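Local structure of thermostable monoacylglycerol lipase (Bacillus, 4LHE) at residues 18-24 and 47-53; 14-18 and 40-44. The protein hydrolyses monoacylglycerols to a fatty acid and glycerol, as a thermostable lipase of the alpha/beta hydrolase fold. All coordinates share one frame; numbering follows the deposited sequence.

Interaction 1: residues 18-24 and 47-53; sequences NGPVGVL and GYTVCLP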
# COMPACT_ATOMS: atom_id res chain seq x y z
N ASN A 18 -0.38 -1.28 21.64
CA ASN A 18 -0.65 -0.19 22.56
C ASN A 18 -2.03 0.14 23.09
O ASN A 18 -2.37 -0.26 24.20
CB ASN A 18 -0.12 1.05 21.84
CG ASN A 18 1.40 1.03 21.69
OD1 ASN A 18 2.13 0.85 22.67
ND2 ASN A 18 1.87 1.21 20.46
N GLY A 19 -2.85 0.83 22.30
CA GLY A 19 -4.19 1.18 22.73
C GLY A 19 -5.11 0.42 21.80
O GLY A 19 -4.66 -0.26 20.88
N PRO A 20 -6.42 0.57 22.03
CA PRO A 20 -7.51 -0.18 21.39
C PRO A 20 -7.80 0.28 19.98
O PRO A 20 -8.59 -0.36 19.29
CB PRO A 20 -8.70 0.12 22.30
CG PRO A 20 -8.44 1.52 22.75
CD PRO A 20 -6.95 1.55 23.00
N VAL A 21 -7.19 1.38 19.54
CA VAL A 21 -7.26 1.75 18.14
C VAL A 21 -6.06 1.19 17.36
O VAL A 21 -4.91 1.34 17.80
CB VAL A 21 -7.33 3.27 17.97
CG1 VAL A 21 -7.47 3.60 16.49
CG2 VAL A 21 -8.52 3.83 18.73
N GLY A 22 -6.32 0.56 16.22
CA GLY A 22 -5.27 -0.09 15.45
C GLY A 22 -5.04 0.49 14.07
O GLY A 22 -5.97 0.98 13.43
N VAL A 23 -3.80 0.46 13.62
CA VAL A 23 -3.50 0.84 12.25
C VAL A 23 -2.77 -0.30 11.52
O VAL A 23 -1.71 -0.75 11.96
CB VAL A 23 -2.65 2.13 12.16
CG1 VAL A 23 -2.54 2.55 10.71
CG2 VAL A 23 -3.28 3.26 12.96
N LEU A 24 -3.37 -0.75 10.42
CA LEU A 24 -2.74 -1.71 9.52
C LEU A 24 -2.04 -0.91 8.42
O LEU A 24 -2.68 -0.06 7.78
CB LEU A 24 -3.82 -2.59 8.88
CG LEU A 24 -3.37 -3.68 7.92
CD1 LEU A 24 -2.57 -4.68 8.67
CD2 LEU A 24 -4.58 -4.37 7.25
N GLY A 47 0.34 6.15 20.30
CA GLY A 47 -0.54 5.35 21.14
C GLY A 47 -1.31 4.25 20.43
O GLY A 47 -2.06 3.50 21.06
N TYR A 48 -1.12 4.13 19.12
CA TYR A 48 -1.87 3.16 18.35
C TYR A 48 -1.22 1.79 18.35
O TYR A 48 -0.00 1.66 18.38
CB TYR A 48 -2.06 3.67 16.92
CG TYR A 48 -2.90 4.93 16.87
CD1 TYR A 48 -4.27 4.85 16.96
CD2 TYR A 48 -2.32 6.19 16.75
CE1 TYR A 48 -5.06 5.98 16.93
CE2 TYR A 48 -3.11 7.34 16.72
CZ TYR A 48 -4.49 7.21 16.82
OH TYR A 48 -5.32 8.31 16.79
N THR A 49 -2.05 0.75 18.37
CA THR A 49 -1.59 -0.58 18.02
C THR A 49 -1.36 -0.56 16.51
O THR A 49 -2.18 -0.02 15.75
CB THR A 49 -2.62 -1.62 18.44
OG1 THR A 49 -2.70 -1.61 19.87
CG2 THR A 49 -2.24 -3.01 17.97
N VAL A 50 -0.25 -1.13 16.09
CA VAL A 50 0.21 -0.98 14.72
C VAL A 50 0.58 -2.35 14.16
O VAL A 50 1.22 -3.15 14.85
CB VAL A 50 1.40 -0.02 14.70
CG1 VAL A 50 2.37 -0.36 13.61
CG2 VAL A 50 0.90 1.43 14.58
N CYS A 51 0.15 -2.65 12.94
CA CYS A 51 0.54 -3.90 12.27
C CYS A 51 1.07 -3.61 10.87
O CYS A 51 0.36 -3.06 10.02
CB CYS A 51 -0.65 -4.87 12.22
SG CYS A 51 -0.40 -6.39 11.22
N LEU A 52 2.32 -3.99 10.63
CA LEU A 52 2.96 -3.72 9.34
C LEU A 52 3.55 -5.02 8.83
O LEU A 52 4.73 -5.32 9.07
CB LEU A 52 4.04 -2.62 9.48
CG LEU A 52 5.03 -2.40 8.32
CD1 LEU A 52 4.33 -2.40 6.96
CD2 LEU A 52 5.81 -1.11 8.49
N PRO A 53 2.71 -5.82 8.16
CA PRO A 53 3.11 -7.14 7.65
C PRO A 53 4.03 -7.03 6.45
O PRO A 53 4.06 -5.98 5.79
CB PRO A 53 1.77 -7.78 7.23
CG PRO A 53 0.85 -6.61 6.94
CD PRO A 53 1.28 -5.54 7.94

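Interaction 2: residues 14-18 and 40-44; sequences FYAEN and AEAYA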
# COMPACT_ATOMS: atom_id res chain seq x y z
N PHE A 14 6.65 -5.33 11.37
CA PHE A 14 6.69 -4.56 12.60
C PHE A 14 5.33 -4.64 13.28
O PHE A 14 4.31 -4.28 12.68
CB PHE A 14 7.10 -3.10 12.31
CG PHE A 14 6.94 -2.17 13.50
CD1 PHE A 14 7.76 -2.29 14.61
CD2 PHE A 14 5.98 -1.17 13.48
CE1 PHE A 14 7.60 -1.43 15.69
CE2 PHE A 14 5.83 -0.31 14.56
CZ PHE A 14 6.64 -0.44 15.66
N TYR A 15 5.32 -5.14 14.52
CA TYR A 15 4.11 -5.19 15.33
C TYR A 15 4.31 -4.43 16.64
O TYR A 15 5.38 -4.50 17.24
CB TYR A 15 3.72 -6.64 15.64
CG TYR A 15 3.57 -7.51 14.41
CD1 TYR A 15 2.32 -7.72 13.84
CD2 TYR A 15 4.67 -8.12 13.82
CE1 TYR A 15 2.16 -8.51 12.72
CE2 TYR A 15 4.53 -8.92 12.69
CZ TYR A 15 3.27 -9.10 12.14
OH TYR A 15 3.11 -9.89 11.03
N ALA A 16 3.28 -3.71 17.08
CA ALA A 16 3.32 -3.03 18.37
C ALA A 16 1.93 -2.91 18.96
O ALA A 16 1.01 -2.39 18.31
CB ALA A 16 3.98 -1.66 18.28
N GLU A 17 1.79 -3.38 20.20
CA GLU A 17 0.52 -3.38 20.91
C GLU A 17 0.31 -2.35 22.00
O GLU A 17 0.77 -2.51 23.13
CB GLU A 17 0.32 -4.68 21.68
CG GLU A 17 0.44 -5.91 20.83
CD GLU A 17 -0.37 -7.07 21.39
OE1 GLU A 17 -1.26 -6.80 22.24
OE2 GLU A 17 -0.13 -8.22 20.99
N ASN A 18 -0.38 -1.28 21.64
CA ASN A 18 -0.65 -0.19 22.56
C ASN A 18 -2.03 0.14 23.09
O ASN A 18 -2.37 -0.26 24.20
CB ASN A 18 -0.12 1.05 21.84
CG ASN A 18 1.40 1.03 21.69
OD1 ASN A 18 2.13 0.85 22.67
ND2 ASN A 18 1.87 1.21 20.46
N ALA A 40 4.56 3.68 10.61
CA ALA A 40 4.20 2.72 11.65
C ALA A 40 4.78 3.11 13.02
O ALA A 40 4.07 3.07 14.05
CB ALA A 40 4.68 1.34 11.26
N GLU A 41 6.05 3.51 13.02
CA GLU A 41 6.72 3.94 14.24
C GLU A 41 6.11 5.20 14.85
O GLU A 41 5.86 5.24 16.06
CB GLU A 41 8.24 4.07 14.04
CG GLU A 41 8.93 2.70 13.81
CD GLU A 41 10.43 2.81 13.57
OE1 GLU A 41 10.99 3.92 13.72
OE2 GLU A 41 11.07 1.78 13.25
N ALA A 42 5.85 6.21 14.03
CA ALA A 42 5.11 7.41 14.47
C ALA A 42 3.70 7.14 15.02
O ALA A 42 3.29 7.79 16.00
CB ALA A 42 5.06 8.45 13.38
N TYR A 43 2.95 6.21 14.42
CA TYR A 43 1.60 5.92 14.93
C TYR A 43 1.64 5.13 16.25
O TYR A 43 0.81 5.33 17.14
CB TYR A 43 0.73 5.19 13.88
CG TYR A 43 0.63 5.90 12.53
CD1 TYR A 43 0.80 7.28 12.42
CD2 TYR A 43 0.36 5.19 11.37
CE1 TYR A 43 0.71 7.92 11.18
CE2 TYR A 43 0.27 5.81 10.14
CZ TYR A 43 0.45 7.18 10.05
OH TYR A 43 0.37 7.79 8.81
N ALA A 44 2.62 4.24 16.35
CA ALA A 44 2.85 3.48 17.58
C ALA A 44 3.21 4.43 18.73
O ALA A 44 2.70 4.30 19.85
CB ALA A 44 3.94 2.46 17.36

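Interaction 1: residues 18-24 and 47-53
Thr49 meets the turn that leads into strand 21-24 through its hydroxyl: OG1 donates to Gly19 O at 2.6 Å, lying in the plane of that carbonyl, and accepts from the backbone N of Asn18 at 2.9 Å, a bent bond of 132°. OG1 lies anti to its own carbonyl carbon (chi1 -65°), which turns it back toward this turn. The Asn18 side chain adds one bond to the residue before Thr49, ND2 reaching Tyr48 O at 2.8 Å in an almost straight line that comes from above the carbonyl plane. A valine in place of Thr49 would probably leave Gly19 O and Asn18 N without this shared partner and free the turn to shift.

Beyond the turn the strands run parallel, their axes 4.6 Å apart and 16° from alignment. Thr49 N bonds to Val21 O, Val23 N to Thr49 O and Cys51 N to Val23 O, the alternation expected of parallel strands. Beside the first bond, Val21 CG1 sits at the edge of the Tyr48 ring, 3.4 Å from CE1. Leu24 CD1 lies 3.8 Å from Cys51 SG and also meets the ring of Pro53.

Helix 37-45 links the two strands as the crossover of a beta-alpha-beta unit and lies on the face that carries Val50. Leu24, Thr49 and Cys51 face helix 70-87, and strand 90-96 continues the sheet beyond strand 21-26.

Interaction 2: residues 14-18 and 40-44
Phe14 carries most of this contact, reaching from strand 14-16 to segment 40-44 of helix 37-45, whose axis runs 9.6 Å away and only 3° from the strand direction. From CB, the ring carbon CG lies anti to the backbone N (chi1 170°), and this sends the ring out toward the helix. CD2 then comes to 3.6 Å from Ala40 CB, which approaches the ring obliquely. The next atom along this side, CE2, lies 3.8 Å from Ala40 O and also nears the backbone N of Glu41. At the far end, CZ is 4.3 Å from Ala44 CB, a methyl that lies near the ring plane at its edge. Glu41 CG adds a contact over one face, 4.2 Å above the plane and displaced toward the rim.

Ala40 and Ala44 stand one helical turn apart, as the bond from Ala44 N to Ala40 O confirms, and so present two small methyls on the same flank. Ala16 CB meets the second at 4.2 Å. Asn18 ND2 lies 3.3 Å from Ala44 O, but at an angle too poor for a hydrogen bond; it bonds to Tyr48 O instead.

The contact sets the edge strand of the sheet against helix 37-45. Strand 14-16 pairs antiparallel with strand 49-52, whose Val50 touches both Phe14 and Ala40, while Tyr43 carries the helix onto helix 234-247 and strand 21-26.

Interactions 1 and 2 have centres about 6 Å apart and share Asn18. Their segments alternate along the chain: 14-18, 18-24, 40-44, then 47-53. Strand 49-52 joins them, with strand 21-26 as its parallel neighbour and strand 14-16 as its antiparallel one. Probable hydrogen bonds from Val50 N to Ala16 O and from Leu52 N to Phe14 O, each 2.9 Å, support the second pairing. Interaction 1 pairs two neighbouring strands, while interaction 2 joins edge strand 14-16 to helix 37-45, which lies on one face of the sheet. Both lie at the end of the alpha/beta hydrolase sheet where 14-16 is outermost; strand 90-96, beyond 21-26, leads to Ser97, probably the nucleophile.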